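Local coordinates for tailspike protein (Acinetobacter phage vB_ApiP_P1, PDB 6E1R) that probably binds and hydrolyses the capsular polysaccharide of its Acinetobacter host, working as a trimeric tailspike of the phage, at residues 200-205 with 232-237; 220-225 with 256-261. All blocks are in the same frame, centred on the assembly; numbering follows the deposited sequence.

Contact 1: 200-205 with 232-237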
loop_
_atom_site.group_PDB
_atom_site.type_symbol
_atom_site.label_atom_id
_atom_site.label_comp_id
_atom_site.label_asym_id
_atom_site.label_seq_id
_atom_site.Cartn_x
_atom_site.Cartn_y
_atom_site.Cartn_z
ATOM N N PHE A 200 -3.333 24.696 5.376
ATOM C CA PHE A 200 -2.429 25.692 4.816
ATOM C C PHE A 200 -3.226 26.548 3.843
ATOM O O PHE A 200 -3.596 26.086 2.757
ATOM C CB PHE A 200 -1.232 25.026 4.140
ATOM C CG PHE A 200 -0.365 24.247 5.090
ATOM C CD1 PHE A 200 -0.712 22.961 5.476
ATOM C CD2 PHE A 200 0.793 24.806 5.607
ATOM C CE1 PHE A 200 0.082 22.247 6.356
ATOM C CE2 PHE A 200 1.591 24.096 6.485
ATOM C CZ PHE A 200 1.235 22.814 6.860
ATOM N N ASP A 201 -3.497 27.789 4.238
ATOM C CA ASP A 201 -4.332 28.672 3.441
ATOM C C ASP A 201 -3.623 29.061 2.149
ATOM O O ASP A 201 -2.399 29.213 2.104
ATOM C CB ASP A 201 -4.693 29.922 4.248
ATOM C CG ASP A 201 -5.842 30.702 3.639
ATOM O OD1 ASP A 201 -5.649 31.305 2.564
ATOM O OD2 ASP A 201 -6.941 30.707 4.235
ATOM N N ARG A 202 -4.415 29.225 1.087
ATOM C CA ARG A 202 -3.866 29.574 -0.217
ATOM C C ARG A 202 -3.294 30.984 -0.253
ATOM O O ARG A 202 -2.602 31.329 -1.216
ATOM C CB ARG A 202 -4.944 29.429 -1.291
ATOM C CG ARG A 202 -4.464 28.789 -2.581
ATOM C CD ARG A 202 -5.529 28.898 -3.657
ATOM N NE ARG A 202 -6.861 28.585 -3.147
ATOM C CZ ARG A 202 -7.992 29.016 -3.697
ATOM N NH1 ARG A 202 -7.957 29.786 -4.777
ATOM N NH2 ARG A 202 -9.160 28.683 -3.166
ATOM N N SER A 203 -3.568 31.801 0.766
ATOM C CA SER A 203 -2.978 33.131 0.845
ATOM C C SER A 203 -1.469 33.076 1.034
ATOM O O SER A 203 -0.777 34.042 0.694
ATOM C CB SER A 203 -3.619 33.923 1.985
ATOM O OG SER A 203 -3.544 33.210 3.208
ATOM N N LEU A 204 -0.951 31.973 1.565
ATOM C CA LEU A 204 0.484 31.815 1.733
ATOM C C LEU A 204 1.176 31.725 0.379
ATOM O O LEU A 204 0.618 31.221 -0.599
ATOM C CB LEU A 204 0.786 30.557 2.547
ATOM C CG LEU A 204 0.375 30.537 4.018
ATOM C CD1 LEU A 204 0.475 29.122 4.571
ATOM C CD2 LEU A 204 1.229 31.496 4.830
ATOM N N ARG A 205 2.412 32.228 0.328
ATOM C CA ARG A 205 3.230 32.036 -0.864
ATOM C C ARG A 205 3.723 30.597 -0.960
ATOM O O ARG A 205 3.699 29.994 -2.040
ATOM C CB ARG A 205 4.405 33.014 -0.857
ATOM C CG ARG A 205 5.313 32.902 -2.068
ATOM C CD ARG A 205 4.555 33.136 -3.361
ATOM N NE ARG A 205 5.421 32.991 -4.527
ATOM C CZ ARG A 205 5.625 31.843 -5.165
ATOM N NH1 ARG A 205 5.026 30.736 -4.746
ATOM N NH2 ARG A 205 6.429 31.800 -6.218
ATOM N N ILE A 232 0.423 36.288 -6.380
ATOM C CA ILE A 232 1.815 35.970 -6.679
ATOM C C ILE A 232 1.975 34.486 -6.975
ATOM O O ILE A 232 2.694 34.101 -7.904
ATOM C CB ILE A 232 2.721 36.426 -5.519
ATOM C CG1 ILE A 232 2.582 37.937 -5.304
ATOM C CG2 ILE A 232 4.171 36.047 -5.785
ATOM C CD1 ILE A 232 3.452 38.488 -4.194
ATOM N N GLY A 233 1.316 33.637 -6.208
ATOM C CA GLY A 233 1.350 32.203 -6.425
ATOM C C GLY A 233 1.317 31.458 -5.106
ATOM O O GLY A 233 1.638 31.993 -4.044
ATOM N N PHE A 234 0.917 30.192 -5.176
ATOM C CA PHE A 234 0.873 29.328 -4.002
ATOM C C PHE A 234 1.501 27.991 -4.355
ATOM O O PHE A 234 1.072 27.333 -5.308
ATOM C CB PHE A 234 -0.560 29.127 -3.505
ATOM C CG PHE A 234 -0.696 28.033 -2.482
ATOM C CD1 PHE A 234 -0.356 28.259 -1.157
ATOM C CD2 PHE A 234 -1.166 26.780 -2.842
ATOM C CE1 PHE A 234 -0.476 27.256 -0.213
ATOM C CE2 PHE A 234 -1.289 25.773 -1.902
ATOM C CZ PHE A 234 -0.944 26.013 -0.586
ATOM N N LYS A 235 2.504 27.592 -3.582
ATOM C CA LYS A 235 3.122 26.281 -3.695
ATOM C C LYS A 235 2.964 25.567 -2.363
ATOM O O LYS A 235 3.193 26.161 -1.305
ATOM C CB LYS A 235 4.599 26.385 -4.087
ATOM C CG LYS A 235 5.304 25.038 -4.176
ATOM C CD LYS A 235 6.736 25.179 -4.662
ATOM C CE LYS A 235 6.777 25.679 -6.099
ATOM N NZ LYS A 235 8.168 25.834 -6.606
ATOM N N ALA A 236 2.564 24.297 -2.417
ATOM C CA ALA A 236 2.299 23.555 -1.192
ATOM C C ALA A 236 3.583 23.316 -0.407
ATOM O O ALA A 236 3.688 23.692 0.766
ATOM C CB ALA A 236 1.607 22.231 -1.518
ATOM N N ILE A 237 4.572 22.688 -1.036
ATOM C CA ILE A 237 5.792 22.274 -0.354
ATOM C C ILE A 237 6.998 22.562 -1.240
ATOM O O ILE A 237 6.976 22.299 -2.447
ATOM C CB ILE A 237 5.738 20.778 0.031
ATOM C CG1 ILE A 237 4.622 20.533 1.049
ATOM C CG2 ILE A 237 7.075 20.305 0.584
ATOM C CD1 ILE A 237 4.408 19.086 1.375
#
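Arg205 and Lys235 meet through a single backbone hydrogen bond, Lys235 N to Arg205 O at 3.1 Å, where the chain leaving the Asp201-Leu204 type I turn reaches strand 235-239. The ring of Phe234 lies against the turn. Its CG stands anti to the backbone N (chi1 168°), which turns the ring toward Arg202 and Leu204. There Arg202 CG lies over one face in a CH-pi contact, 4.2 Å from the ring centroid, while Leu204 O sits at the edge, 3.2 Å from CD1. A flat aromatic suits this place because its polarised C-H edge can face a carbonyl and its face a methylene. Arg205 bends at chi2 (59°) and runs past Gly233, whose backbone angles (phi 145°) favour glycine, its CD 3.2 Å from Gly233 O and its NE 3.5 Å from Ile232 CG2; its NH1 forms a salt bridge with Asp263. The turn itself is braced by Asp201, whose OD1 accepts from Ser203 N at 2.8 Å through the anti lone pair, an Asx turn, and also from Ser203 OG. Around this loop of the solenoid, Leu204 packs on strand 169-173 of the preceding coil, and Lys235 reaches Asp264 and Glu268 of the next.

Contact 2: 220-225 with 256-261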
loop_
_atom_site.group_PDB
_atom_site.type_symbol
_atom_site.label_atom_id
_atom_site.label_comp_id
_atom_site.label_asym_id
_atom_site.label_seq_id
_atom_site.Cartn_x
_atom_site.Cartn_y
_atom_site.Cartn_z
ATOM N N CYS A 220 -3.861 16.610 6.039
ATOM C CA CYS A 220 -3.615 18.035 5.930
ATOM C C CYS A 220 -4.260 18.568 4.657
ATOM O O CYS A 220 -4.625 17.814 3.752
ATOM C CB CYS A 220 -2.115 18.326 5.933
ATOM S SG CYS A 220 -1.290 17.904 7.482
ATOM N N ASP A 221 -4.407 19.887 4.596
ATOM C CA ASP A 221 -5.020 20.535 3.447
ATOM C C ASP A 221 -4.111 21.654 2.965
ATOM O O ASP A 221 -3.644 22.469 3.767
ATOM C CB ASP A 221 -6.410 21.078 3.792
ATOM C CG ASP A 221 -7.153 21.590 2.575
ATOM O OD1 ASP A 221 -6.683 22.568 1.957
ATOM O OD2 ASP A 221 -8.204 21.007 2.230
ATOM N N PHE A 222 -3.875 21.695 1.656
ATOM C CA PHE A 222 -2.997 22.683 1.035
ATOM C C PHE A 222 -3.777 23.413 -0.055
ATOM O O PHE A 222 -3.965 22.884 -1.155
ATOM C CB PHE A 222 -1.746 22.026 0.459
ATOM C CG PHE A 222 -0.824 21.449 1.497
ATOM C CD1 PHE A 222 -1.043 20.182 2.012
ATOM C CD2 PHE A 222 0.271 22.168 1.944
ATOM C CE1 PHE A 222 -0.191 19.646 2.959
ATOM C CE2 PHE A 222 1.126 21.639 2.892
ATOM C CZ PHE A 222 0.895 20.376 3.400
ATOM N N GLY A 223 -4.235 24.622 0.257
ATOM C CA GLY A 223 -4.755 25.535 -0.739
ATOM C C GLY A 223 -6.215 25.390 -1.106
ATOM O O GLY A 223 -6.643 25.995 -2.096
ATOM N N THR A 224 -7.003 24.632 -0.341
ATOM C CA THR A 224 -8.429 24.543 -0.644
ATOM C C THR A 224 -9.130 25.848 -0.298
ATOM O O THR A 224 -9.904 26.384 -1.101
ATOM C CB THR A 224 -9.068 23.374 0.105
ATOM O OG1 THR A 224 -8.396 22.157 -0.239
ATOM C CG2 THR A 224 -10.541 23.249 -0.261
ATOM N N TYR A 225 -8.869 26.375 0.893
ATOM C CA TYR A 225 -9.493 27.596 1.373
ATOM C C TYR A 225 -8.529 28.766 1.214
ATOM O O TYR A 225 -7.308 28.601 1.269
ATOM C CB TYR A 225 -9.917 27.453 2.836
ATOM C CG TYR A 225 -10.820 26.268 3.084
ATOM C CD1 TYR A 225 -12.195 26.373 2.917
ATOM C CD2 TYR A 225 -10.299 25.041 3.475
ATOM C CE1 TYR A 225 -13.027 25.290 3.138
ATOM C CE2 TYR A 225 -11.122 23.953 3.696
ATOM C CZ TYR A 225 -12.484 24.084 3.528
ATOM O OH TYR A 225 -13.308 23.004 3.749
ATOM N N CYS A 256 -4.086 13.541 2.403
ATOM C CA CYS A 256 -3.908 14.975 2.255
ATOM C C CYS A 256 -4.528 15.457 0.948
ATOM O O CYS A 256 -4.745 14.686 0.009
ATOM C CB CYS A 256 -2.427 15.344 2.311
ATOM S SG CYS A 256 -1.657 14.989 3.902
ATOM N N ILE A 257 -4.811 16.756 0.894
ATOM C CA ILE A 257 -5.492 17.367 -0.241
ATOM C C ILE A 257 -4.646 18.523 -0.755
ATOM O O ILE A 257 -4.197 19.366 0.030
ATOM C CB ILE A 257 -6.905 17.853 0.132
ATOM C CG1 ILE A 257 -7.751 16.690 0.652
ATOM C CG2 ILE A 257 -7.576 18.502 -1.066
ATOM C CD1 ILE A 257 -9.023 17.122 1.344
ATOM N N PHE A 258 -4.437 18.563 -2.070
ATOM C CA PHE A 258 -3.673 19.620 -2.728
ATOM C C PHE A 258 -4.535 20.208 -3.836
ATOM O O PHE A 258 -4.730 19.570 -4.875
ATOM C CB PHE A 258 -2.357 19.083 -3.292
ATOM C CG PHE A 258 -1.467 18.441 -2.266
ATOM C CD1 PHE A 258 -1.649 17.117 -1.898
ATOM C CD2 PHE A 258 -0.436 19.157 -1.679
ATOM C CE1 PHE A 258 -0.829 16.523 -0.957
ATOM C CE2 PHE A 258 0.389 18.569 -0.738
ATOM C CZ PHE A 258 0.192 17.250 -0.376
ATOM N N ARG A 259 -5.055 21.417 -3.616
ATOM C CA ARG A 259 -5.948 22.074 -4.559
ATOM C C ARG A 259 -5.455 23.479 -4.877
ATOM O O ARG A 259 -4.828 24.140 -4.045
ATOM C CB ARG A 259 -7.389 22.165 -4.029
ATOM C CG ARG A 259 -8.125 20.847 -3.932
ATOM C CD ARG A 259 -9.592 21.112 -3.640
ATOM N NE ARG A 259 -10.385 19.888 -3.611
ATOM C CZ ARG A 259 -10.805 19.296 -2.500
ATOM N NH1 ARG A 259 -10.526 19.823 -1.315
ATOM N NH2 ARG A 259 -11.520 18.183 -2.574
ATOM N N LYS A 260 -5.743 23.916 -6.107
ATOM C CA LYS A 260 -5.635 25.319 -6.516
ATOM C C LYS A 260 -4.201 25.837 -6.438
ATOM O O LYS A 260 -3.953 26.948 -5.969
ATOM C CB LYS A 260 -6.558 26.206 -5.679
ATOM C CG LYS A 260 -8.024 25.828 -5.704
ATOM C CD LYS A 260 -8.620 25.972 -7.086
ATOM C CE LYS A 260 -10.072 25.501 -7.090
ATOM N NZ LYS A 260 -10.928 26.316 -6.168
ATOM N N GLY A 261 -3.242 25.037 -6.901
ATOM C CA GLY A 261 -1.882 25.526 -7.017
ATOM C C GLY A 261 -1.721 26.433 -8.222
ATOM O O GLY A 261 -2.398 26.280 -9.235
#
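Strands 221-222 and 257-259 are neighbouring rungs of the right-handed parallel beta-helix that forms the body of this tailspike, a fold shared by many phage tailspikes. Asp221 pairs with Ile257 and Phe222 with Phe258 in parallel register. Ile257 is held through both its backbone N and its O: the N donates to Cys220 O at 3.1 Å and the O accepts from Phe222 N at 2.9 Å. Arg259 N then continues the pattern to Phe222 O. Before the strands, Cys220 and Cys256 align as a pair of small, moderately polar residues, with the Cys220 N-H directed at Cys256 SG over 3.5 Å.

On the face carrying the phenylalanines, both rings have CG anti to the carbonyl carbon (chi1 -67° in Phe222) and lie side by side, pointing the same way. Their planes are only 7° apart, but the rings are slid so far that they barely overlap; Phe258 CE2 comes over the Phe222 face, 3.5 Å from Phe222 CD1. Phe200 stacks on Phe222 from the preceding coil, extending the aromatic column inside the helix.

The other face mixes Asp221 with Ile257. Asp221 holds the turn after its strand with both carboxylate oxygens, OD1 taking Thr224 N and OD2 taking Thr224 OG1, each through a syn lone pair. Gly223 suits the corner because its phi is positive (86°), which favours glycine. Tyr225 OH bonds to Gln192 of a second subunit, which also packs against Ile257 and Arg259. The guanidinium of Arg259, salt-bridged through NH2 to Glu284, has Ile257 CG2 against one face, toward its rim, and at its edge NH1 makes a weak hydrogen bond to Thr224 OG1 at 3.3 Å.

From the N terminus the chain passes 200-205, then 220-225, then 232-237, then 256-261, so the two contacts alternate and their loops cross. Contact 1 closes when the chain comes back after 26 intervening residues, and contact 2 after 30, each return bringing a later coil against an earlier one. Because 220-225 lies within the span of contact 1, and 232-237 within that of contact 2, the loops interlock along the chain. The two meet directly: Phe200 N probably bonds to Asp221 O, and Arg202 NE to Gly223 O. Contact 2 joins successive rungs of one beta-helix face, and contact 1 ties the turn following that face to the start of another, at strand 235-239.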